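Local coordinates for putative cell adhesion protein (Bacteroides eggerthii, PDB 4GPV) that probably serves as a structural subunit of a distinct type of adhesive pilus (fimbria) made by a bacterium of the human gut microbiome, at residues I176-F187 / Q259-T270; S225-S233 / T244-F252. All blocks are in the same frame, centred on the assembly; numbering follows the deposited sequence. Where two conformers were deposited one is given.

How the contacts relate
Both contacts lie in the FimA-like C-terminal region, on the same side of the chain's centre, with their own centres about 11 Å apart. Contact 2 is nested inside the loop that contact 1 closes, so the chain order is 176-187, 225-233, 244-252, 259-270. Strand 176-193 pairs antiparallel with both 262-271 and 229-231, whereas 247-251 belongs to the other sheet, where it pairs with 146-169. Contact 1 is thus made within one sheet, and contact 2 joins the two sheets. They meet directly: Asp230 N lies 2.9 Å from Ala183 O, a probable hydrogen bond, and Phe249 packs against the strand of contact 1.

Contact 1: residues I176-F187 / Q259-T270; sequences ITITDDAAVLLF and QPTILAIKSTKT
Thr177 and Thr270 begin an antiparallel strand pairing that runs to Leu186 and Ile262, interrupted by a classic beta bulge; the strand axes approach to 4.4 Å at 148°. The bulge rests on Lys266 O, which accepts from both Asp181 N (2.8 Å) and Ala182 N (3.1 Å), and it shifts the register by one residue beyond Asp180 and Ser267. Paired backbone bonds continue on both sides of it, from Thr179 with Thr268 to Val184 with Ala264.

Polar side chains gather round the bulge. Asp181 OD2 takes two donors: Thr268 OG1 at 2.6 Å on the syn side, close to the carboxylate plane, and Lys266 NZ at 2.7 Å from above that plane, in a salt bridge. Lys266 reaches it by a bend at chi2 (-96°), after which the extended end of the chain brings NZ to OD2. With an alanine in place of Asp181, the Lys266 ammonium would probably lose this counter-charge and the Thr268 hydroxyl would probably be set free to turn. On the opposite face, the one carrying Ile178 and Ile265, Ser267 OG donates to the anti side of Asp180 OD1 (2.7 Å), while Asp180 OD2 forms a salt bridge with Arg168.

Apolar contacts divide between the two faces. Val184 CG2 meets Ala264 CB, and Leu186 lies beside Ile262. On the face that carries Leu185, Leu263 and Ile265, Ile160 and Val164 of strand 146-169 pack against these residues, the sheet-on-sheet contact of a beta sandwich.

Past the Leu186-Ile262 pair, Thr261 OG1 donates to Phe187 O, and Gln259 CG sits over one face of the Phe187 ring in a CH-pi contact, 3.8 Å from its centroid and 26° off the normal.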
loop_
_atom_site.group_PDB
_atom_site.type_symbol
_atom_site.label_atom_id
_atom_site.label_comp_id
_atom_site.label_asym_id
_atom_site.label_seq_id
_atom_site.Cartn_x
_atom_site.Cartn_y
_atom_site.Cartn_z
ATOM N N ILE A 176 3.754 37.344 -7.735
ATOM C CA ILE A 176 3.599 36.102 -6.995
ATOM C C ILE A 176 4.148 35.014 -7.867
ATOM O O ILE A 176 3.801 34.940 -9.052
ATOM C CB ILE A 176 2.131 35.857 -6.583
ATOM C CG1 ILE A 176 1.605 37.039 -5.718
ATOM C CG2 ILE A 176 1.964 34.490 -5.876
ATOM C CD1 ILE A 176 0.083 37.171 -5.710
ATOM N N THR A 177 5.023 34.181 -7.287
ATOM C CA THR A 177 5.570 33.061 -8.024
ATOM C C THR A 177 5.327 31.785 -7.229
ATOM O O THR A 177 5.301 31.794 -5.992
ATOM C CB THR A 177 7.042 33.288 -8.407
ATOM O OG1 THR A 177 7.415 32.317 -9.384
ATOM C CG2 THR A 177 7.992 33.238 -7.225
ATOM N N ILE A 178 5.063 30.701 -7.955
ATOM C CA ILE A 178 4.863 29.386 -7.353
ATOM C C ILE A 178 5.765 28.456 -8.101
ATOM O O ILE A 178 5.796 28.483 -9.332
ATOM C CB ILE A 178 3.374 28.896 -7.299
ATOM C CG1 ILE A 178 2.543 29.833 -6.407
ATOM C CG2 ILE A 178 3.266 27.444 -6.779
ATOM C CD1 ILE A 178 1.000 29.567 -6.441
ATOM N N THR A 179 6.550 27.673 -7.349
ATOM C CA THR A 179 7.399 26.624 -7.880
ATOM C C THR A 179 6.916 25.323 -7.243
ATOM O O THR A 179 6.874 25.222 -6.014
ATOM C CB THR A 179 8.896 26.913 -7.602
ATOM O OG1 THR A 179 9.265 28.134 -8.239
ATOM C CG2 THR A 179 9.818 25.772 -8.070
ATOM N N ASP A 180 6.523 24.335 -8.056
ATOM C CA ASP A 180 6.111 23.060 -7.490
ATOM C C ASP A 180 7.350 22.274 -7.102
ATOM O O ASP A 180 8.306 22.215 -7.896
ATOM C CB ASP A 180 5.266 22.270 -8.496
ATOM C CG ASP A 180 3.984 22.963 -8.902
ATOM O OD1 ASP A 180 3.393 23.682 -8.052
ATOM O OD2 ASP A 180 3.606 22.849 -10.080
ATOM N N ASP A 181 7.352 21.649 -5.893
ATOM C CA ASP A 181 8.553 20.954 -5.441
ATOM C C ASP A 181 8.421 19.438 -5.497
ATOM O O ASP A 181 9.361 18.756 -5.919
ATOM C CB ASP A 181 8.934 21.407 -4.019
ATOM C CG ASP A 181 9.028 22.914 -3.867
ATOM O OD1 ASP A 181 9.721 23.561 -4.692
ATOM O OD2 ASP A 181 8.393 23.453 -2.947
ATOM N N ALA A 182 7.294 18.892 -5.040
ATOM C CA ALA A 182 7.162 17.443 -5.000
ATOM C C ALA A 182 5.723 16.966 -4.918
ATOM O O ALA A 182 4.836 17.708 -4.493
ATOM C CB ALA A 182 7.910 16.914 -3.772
ATOM N N ALA A 183 5.498 15.722 -5.342
ATOM C CA ALA A 183 4.261 15.010 -5.077
ATOM C C ALA A 183 4.566 14.220 -3.810
ATOM O O ALA A 183 5.576 13.491 -3.756
ATOM C CB ALA A 183 3.887 14.084 -6.242
ATOM N N VAL A 184 3.775 14.434 -2.762
ATOM C CA VAL A 184 4.075 13.828 -1.453
ATOM C C VAL A 184 2.897 13.009 -0.911
ATOM O O VAL A 184 1.755 13.306 -1.207
ATOM C CB VAL A 184 4.515 14.907 -0.406
ATOM C CG1 VAL A 184 5.810 15.628 -0.811
ATOM C CG2 VAL A 184 3.389 15.912 -0.109
ATOM N N LEU A 185 3.206 11.976 -0.133
ATOM C CA LEU A 185 2.198 11.201 0.554
ATOM C C LEU A 185 2.386 11.491 2.011
ATOM O O LEU A 185 3.470 11.281 2.542
ATOM C CB LEU A 185 2.261 9.683 0.246
ATOM C CG LEU A 185 1.002 8.897 0.659
ATOM C CD1 LEU A 185 -0.251 9.340 -0.179
ATOM C CD2 LEU A 185 1.237 7.375 0.488
ATOM N N LEU A 186 1.333 11.952 2.665
ATOM C CA LEU A 186 1.404 12.271 4.087
ATOM C C LEU A 186 0.641 11.232 4.853
ATOM O O LEU A 186 -0.471 10.850 4.440
ATOM C CB LEU A 186 0.852 13.701 4.376
ATOM C CG LEU A 186 1.312 14.840 3.446
ATOM C CD1 LEU A 186 0.651 16.197 3.885
ATOM C CD2 LEU A 186 2.856 14.951 3.425
ATOM N N PHE A 187 1.225 10.738 5.972
ATOM C CA PHE A 187 0.546 9.793 6.860
ATOM C C PHE A 187 0.155 8.520 6.152
ATOM O O PHE A 187 -0.987 8.078 6.221
ATOM C CB PHE A 187 -0.692 10.428 7.546
ATOM C CG PHE A 187 -0.322 11.758 8.147
ATOM C CD1 PHE A 187 0.654 11.842 9.129
ATOM C CD2 PHE A 187 -0.865 12.936 7.648
ATOM C CE1 PHE A 187 1.067 13.081 9.621
ATOM C CE2 PHE A 187 -0.454 14.171 8.134
ATOM C CZ PHE A 187 0.516 14.238 9.118
ATOM N N GLN A 259 -5.519 9.193 11.882
ATOM C CA GLN A 259 -5.093 10.275 10.987
ATOM C C GLN A 259 -5.258 9.791 9.584
ATOM O O GLN A 259 -4.621 8.790 9.256
ATOM C CB GLN A 259 -3.623 10.681 11.237
ATOM C CG GLN A 259 -3.055 11.669 10.185
ATOM C CD GLN A 259 -3.797 12.995 10.054
ATOM O OE1 GLN A 259 -4.061 13.694 11.033
ATOM N NE2 GLN A 259 -4.138 13.401 8.834
ATOM N N PRO A 260 -6.031 10.479 8.705
ATOM C CA PRO A 260 -6.132 9.970 7.331
ATOM C C PRO A 260 -4.879 10.206 6.524
ATOM O O PRO A 260 -4.128 11.137 6.775
ATOM C CB PRO A 260 -7.265 10.796 6.733
ATOM C CG PRO A 260 -7.270 12.070 7.538
ATOM C CD PRO A 260 -6.925 11.636 8.914
ATOM N N THR A 261 -4.702 9.376 5.506
ATOM C CA THR A 261 -3.630 9.534 4.541
ATOM C C THR A 261 -4.002 10.726 3.641
ATOM O O THR A 261 -5.188 10.963 3.358
ATOM C CB THR A 261 -3.449 8.222 3.759
ATOM O OG1 THR A 261 -3.002 7.193 4.671
ATOM C CG2 THR A 261 -2.433 8.342 2.618
ATOM N N ILE A 262 -2.986 11.479 3.186
ATOM C CA ILE A 262 -3.198 12.663 2.341
ATOM C C ILE A 262 -2.227 12.608 1.168
ATOM O O ILE A 262 -1.026 12.417 1.375
ATOM C CB ILE A 262 -2.989 14.008 3.125
ATOM C CG1 ILE A 262 -3.780 14.069 4.454
ATOM C CG2 ILE A 262 -3.215 15.259 2.183
ATOM C CD1 ILE A 262 -3.399 15.198 5.369
ATOM N N LEU A 263 -2.730 12.786 -0.044
ATOM C CA LEU A 263 -1.868 12.919 -1.229
ATOM C C LEU A 263 -1.830 14.392 -1.586
ATOM O O LEU A 263 -2.875 15.024 -1.599
ATOM C CB LEU A 263 -2.379 12.081 -2.425
ATOM C CG LEU A 263 -1.580 12.256 -3.746
ATOM C CD1 LEU A 263 -0.169 11.656 -3.641
ATOM C CD2 LEU A 263 -2.350 11.650 -4.902
ATOM N N ALA A 264 -0.629 14.972 -1.823
ATOM C CA ALA A 264 -0.595 16.378 -2.181
ATOM C C ALA A 264 0.527 16.719 -3.139
ATOM O O ALA A 264 1.547 16.018 -3.216
ATOM C CB ALA A 264 -0.404 17.231 -0.918
ATOM N N ILE A 265 0.335 17.829 -3.837
ATOM C CA ILE A 265 1.407 18.514 -4.530
ATOM C C ILE A 265 1.913 19.522 -3.515
ATOM O O ILE A 265 1.110 20.307 -3.020
ATOM C CB ILE A 265 1.002 19.172 -5.853
ATOM C CG1 ILE A 265 0.494 18.129 -6.858
ATOM C CG2 ILE A 265 2.201 20.007 -6.421
ATOM C CD1 ILE A 265 -0.323 18.740 -7.991
ATOM N N LYS A 266 3.213 19.491 -3.175
ATOM C CA LYS A 266 3.804 20.466 -2.249
ATOM C C LYS A 266 4.565 21.468 -3.105
ATOM O O LYS A 266 5.349 21.058 -3.964
ATOM C CB LYS A 266 4.730 19.754 -1.236
ATOM C CG LYS A 266 5.326 20.716 -0.216
ATOM C CD LYS A 266 6.711 21.187 -0.615
ATOM C CE LYS A 266 7.054 22.485 0.077
ATOM N NZ LYS A 266 8.427 22.934 -0.291
ATOM N N SER A 267 4.328 22.771 -2.888
ATOM C CA SER A 267 4.975 23.793 -3.685
ATOM C C SER A 267 5.499 24.889 -2.788
ATOM O O SER A 267 5.242 24.873 -1.576
ATOM C CB SER A 267 3.975 24.356 -4.693
ATOM O OG SER A 267 3.367 23.305 -5.425
ATOM N N THR A 268 6.264 25.806 -3.368
ATOM C CA THR A 268 6.772 26.981 -2.650
ATOM C C THR A 268 6.181 28.231 -3.299
ATOM O O THR A 268 6.347 28.450 -4.509
ATOM C CB THR A 268 8.296 27.033 -2.623
ATOM O OG1 THR A 268 8.776 25.854 -1.961
ATOM C CG2 THR A 268 8.811 28.255 -1.869
ATOM N N LYS A 269 5.506 29.045 -2.484
ATOM C CA LYS A 269 4.947 30.317 -2.958
ATOM C C LYS A 269 5.848 31.444 -2.473
ATOM O O LYS A 269 6.162 31.484 -1.281
ATOM C CB LYS A 269 3.509 30.503 -2.453
ATOM C CG LYS A 269 2.808 31.781 -2.943
ATOM C CD LYS A 269 1.441 31.901 -2.259
ATOM C CE LYS A 269 0.659 33.088 -2.752
ATOM N NZ LYS A 269 -0.598 33.288 -1.988
ATOM N N THR A 270 6.245 32.355 -3.388
ATOM C CA THR A 270 7.089 33.497 -3.045
ATOM C C THR A 270 6.343 34.795 -3.395
ATOM O O THR A 270 5.871 34.983 -4.523
ATOM C CB THR A 270 8.476 33.415 -3.708
ATOM O OG1 THR A 270 9.091 32.188 -3.348
ATOM C CG2 THR A 270 9.379 34.568 -3.293
#

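Contact 2: residues S225-S233 / T244-F252; sequences STALSDAVS and TVFNHFYTF. With TRS (2-amino-2-hydroxymethyl-propane-1,3-diol), chain C.
Ala227, whose N closes an ST turn on Ser225 OG, sets its carbonyl O at the edge of the Phe249 ring, 3.6 Å from CE1. Leu228 follows: its CD2 reaches Phe249 CD1 at 4.1 Å, and its carbonyl oxygen approaches CZ of the same ring obliquely.

At Asp230 the contact becomes polar. Its CB points toward strand 247-251, and with CG anti to the carbonyl carbon (chi1 -75°) OD2 comes within bonding distance of Asn247. Asn247 ND2 donates to Asp230 OD2 over 2.7 Å; the bond is almost straight (174°), uses the anti lone pair and lies in the amide plane, although the carboxylate and amide planes stand 78° apart. The strand axes are 8.9 Å apart at closest, with no backbone bonds between them, so side chains bridge two facing sheets, as in a beta sandwich.

A Tris molecule, probably from the crystallisation liquor, occupies the same site. Its N donates to Asp230 OD2 at 2.7 Å and to His248 O at 2.8 Å, and its O3 donates to Asp230 OD1 at 2.6 Å. His248 N returns a bond to O2, while Tris C2 lies over one face of the imidazole.

Beyond Asp230, Ala231 O meets the Phe246 ring at its edge, in plane. Val232 CG2 then packs obliquely on Phe246 CZ at 3.8 Å, and Phe237 stacks edge-to-face with that ring.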
loop_
_atom_site.group_PDB
_atom_site.type_symbol
_atom_site.label_atom_id
_atom_site.label_comp_id
_atom_site.label_asym_id
_atom_site.label_seq_id
_atom_site.Cartn_x
_atom_site.Cartn_y
_atom_site.Cartn_z
ATOM N N SER A 225 9.837 9.956 5.750
ATOM C CA SER A 225 10.378 9.028 4.766
ATOM C C SER A 225 10.567 9.743 3.452
ATOM O O SER A 225 9.593 10.236 2.866
ATOM C CB SER A 225 9.453 7.831 4.567
ATOM O OG SER A 225 10.011 7.026 3.544
ATOM N N THR A 226 11.807 9.716 2.927
ATOM C CA THR A 226 12.073 10.334 1.624
ATOM C C THR A 226 11.422 9.521 0.506
ATOM O O THR A 226 11.220 10.067 -0.569
ATOM C CB THR A 226 13.579 10.491 1.368
ATOM O OG1 THR A 226 14.166 9.200 1.411
ATOM C CG2 THR A 226 14.254 11.439 2.345
ATOM N N ALA A 227 11.062 8.259 0.749
ATOM C CA ALA A 227 10.378 7.442 -0.270
ATOM C C ALA A 227 8.972 7.981 -0.564
ATOM O O ALA A 227 8.343 7.553 -1.531
ATOM C CB ALA A 227 10.276 6.006 0.200
ATOM N N LEU A 228 8.461 8.875 0.297
ATOM C CA LEU A 228 7.097 9.419 0.138
ATOM C C LEU A 228 7.108 10.853 -0.418
ATOM O O LEU A 228 6.140 11.596 -0.273
ATOM C CB LEU A 228 6.316 9.329 1.444
ATOM C CG LEU A 228 6.084 7.920 1.973
ATOM C CD1 LEU A 228 5.333 7.958 3.275
ATOM C CD2 LEU A 228 5.423 6.989 0.912
ATOM N N SER A 229 8.182 11.206 -1.133
ATOM C CA SER A 229 8.298 12.499 -1.795
ATOM C C SER A 229 8.956 12.292 -3.149
ATOM O O SER A 229 10.096 11.857 -3.196
ATOM C CB SER A 229 9.100 13.477 -0.931
ATOM O OG SER A 229 9.206 14.738 -1.573
ATOM N N ASP A 230 8.258 12.614 -4.246
ATOM C CA ASP A 230 8.804 12.510 -5.605
ATOM C C ASP A 230 8.960 13.906 -6.173
ATOM O O ASP A 230 7.951 14.606 -6.351
ATOM C CB ASP A 230 7.902 11.646 -6.489
ATOM C CG ASP A 230 8.022 10.161 -6.175
ATOM O OD1 ASP A 230 9.159 9.700 -5.913
ATOM O OD2 ASP A 230 7.014 9.427 -6.364
ATOM N N ALA A 231 10.214 14.314 -6.433
ATOM C CA ALA A 231 10.500 15.674 -6.912
ATOM C C ALA A 231 9.840 15.996 -8.239
ATOM O O ALA A 231 9.743 15.143 -9.135
ATOM C CB ALA A 231 12.020 15.904 -7.021
ATOM N N VAL A 232 9.399 17.257 -8.352
ATOM C CA VAL A 232 8.791 17.808 -9.568
ATOM C C VAL A 232 9.825 18.702 -10.277
ATOM O O VAL A 232 10.435 19.586 -9.665
ATOM C CB VAL A 232 7.482 18.575 -9.229
ATOM C CG1 VAL A 232 6.920 19.324 -10.437
ATOM C CG2 VAL A 232 6.438 17.637 -8.644
ATOM N N SER A 233 9.987 18.494 -11.581
ATOM C CA SER A 233 10.918 19.316 -12.335
ATOM C C SER A 233 10.156 20.234 -13.298
ATOM O O SER A 233 9.015 19.918 -13.643
ATOM C CB SER A 233 11.919 18.434 -13.081
ATOM O OG SER A 233 11.293 17.601 -14.039
ATOM N N THR A 244 -1.891 11.527 -18.478
ATOM C CA THR A 244 -0.773 10.652 -18.108
ATOM C C THR A 244 -0.531 10.732 -16.575
ATOM O O THR A 244 -0.712 11.794 -15.954
ATOM C CB THR A 244 0.493 10.980 -18.903
ATOM O OG1 THR A 244 1.044 12.202 -18.433
ATOM C CG2 THR A 244 0.252 11.048 -20.404
ATOM N N VAL A 245 -0.063 9.621 -15.997
ATOM C CA VAL A 245 0.197 9.511 -14.564
ATOM C C VAL A 245 1.584 10.100 -14.259
ATOM O O VAL A 245 2.572 9.752 -14.924
ATOM C CB VAL A 245 0.070 8.020 -14.122
ATOM C CG1 VAL A 245 0.593 7.793 -12.700
ATOM C CG2 VAL A 245 -1.367 7.515 -14.263
ATOM N N PHE A 246 1.666 10.959 -13.238
ATOM C CA PHE A 246 2.942 11.552 -12.839
ATOM C C PHE A 246 3.769 10.576 -11.989
ATOM O O PHE A 246 4.984 10.453 -12.176
ATOM C CB PHE A 246 2.720 12.856 -12.044
ATOM C CG PHE A 246 4.014 13.397 -11.466
ATOM C CD1 PHE A 246 5.005 13.926 -12.301
ATOM C CD2 PHE A 246 4.263 13.343 -10.099
ATOM C CE1 PHE A 246 6.213 14.407 -11.769
ATOM C CE2 PHE A 246 5.492 13.789 -9.577
ATOM C CZ PHE A 246 6.453 14.321 -10.418
ATOM N N ASN A 247 3.125 9.959 -10.988
ATOM C CA ASN A 247 3.819 9.001 -10.113
ATOM C C ASN A 247 2.790 8.117 -9.419
ATOM O O ASN A 247 1.577 8.327 -9.549
ATOM C CB ASN A 247 4.702 9.743 -9.076
ATOM C CG ASN A 247 3.940 10.412 -7.927
ATOM O OD1 ASN A 247 2.790 10.837 -8.056
ATOM N ND2 ASN A 247 4.549 10.472 -6.756
ATOM N N HIS A 248 3.284 7.184 -8.610
ATOM C CA HIS A 248 2.424 6.369 -7.782
ATOM C C HIS A 248 3.166 6.070 -6.482
ATOM O O HIS A 248 4.400 6.133 -6.451
ATOM C CB HIS A 248 2.014 5.078 -8.514
ATOM C CG HIS A 248 3.134 4.131 -8.764
ATOM N ND1 HIS A 248 3.914 4.233 -9.888
ATOM C CD2 HIS A 248 3.583 3.102 -8.004
ATOM C CE1 HIS A 248 4.818 3.273 -9.789
ATOM N NE2 HIS A 248 4.657 2.566 -8.665
ATOM N N PHE A 249 2.405 5.767 -5.432
ATOM C CA PHE A 249 2.945 5.337 -4.142
ATOM C C PHE A 249 2.263 4.064 -3.725
ATOM O O PHE A 249 1.088 3.861 -4.044
ATOM C CB PHE A 249 2.705 6.407 -3.051
ATOM C CG PHE A 249 3.446 7.709 -3.215
ATOM C CD1 PHE A 249 4.834 7.765 -3.077
ATOM C CD2 PHE A 249 2.755 8.897 -3.407
ATOM C CE1 PHE A 249 5.514 8.979 -3.202
ATOM C CE2 PHE A 249 3.429 10.114 -3.492
ATOM C CZ PHE A 249 4.801 10.151 -3.395
ATOM N N TYR A 250 2.982 3.208 -3.008
ATOM C CA TYR A 250 2.385 2.044 -2.352
ATOM C C TYR A 250 2.209 2.414 -0.908
ATOM O O TYR A 250 3.106 3.041 -0.323
ATOM C CB TYR A 250 3.288 0.789 -2.453
ATOM C CG TYR A 250 3.588 0.423 -3.876
ATOM C CD1 TYR A 250 2.578 -0.014 -4.737
ATOM C CD2 TYR A 250 4.877 0.534 -4.381
ATOM C CE1 TYR A 250 2.851 -0.315 -6.073
ATOM C CE2 TYR A 250 5.171 0.193 -5.698
ATOM C CZ TYR A 250 4.155 -0.215 -6.543
ATOM O OH TYR A 250 4.469 -0.501 -7.844
ATOM N N THR A 251 1.093 2.013 -0.303
ATOM C CA THR A 251 0.903 2.347 1.114
ATOM C C THR A 251 0.066 1.263 1.757
ATOM O O THR A 251 -0.459 0.410 1.056
ATOM C CB THR A 251 0.244 3.752 1.248
ATOM O OG1 THR A 251 0.291 4.155 2.632
ATOM C CG2 THR A 251 -1.211 3.785 0.759
ATOM N N PHE A 252 -0.076 1.302 3.067
ATOM C CA PHE A 252 -0.922 0.308 3.697
ATOM C C PHE A 252 -2.319 0.890 4.080
ATOM O O PHE A 252 -2.552 2.112 4.038
ATOM C CB PHE A 252 -0.227 -0.294 4.925
ATOM C CG PHE A 252 0.962 -1.165 4.581
ATOM C CD1 PHE A 252 0.940 -2.001 3.461
ATOM C CD2 PHE A 252 2.076 -1.200 5.410
ATOM C CE1 PHE A 252 2.053 -2.813 3.148
ATOM C CE2 PHE A 252 3.178 -2.028 5.103
ATOM C CZ PHE A 252 3.142 -2.836 3.987
HETATM C C TRS C . 7.895 5.951 -7.179
HETATM C C1 TRS C . 8.264 4.568 -6.635
HETATM C C2 TRS C . 6.964 5.805 -8.391
HETATM C C3 TRS C . 9.158 6.749 -7.534
HETATM N N TRS C . 7.163 6.694 -6.098
HETATM O O1 TRS C . 7.097 3.879 -6.201
HETATM O O2 TRS C . 6.389 7.042 -8.787
HETATM O O3 TRS C . 9.829 7.208 -6.362
#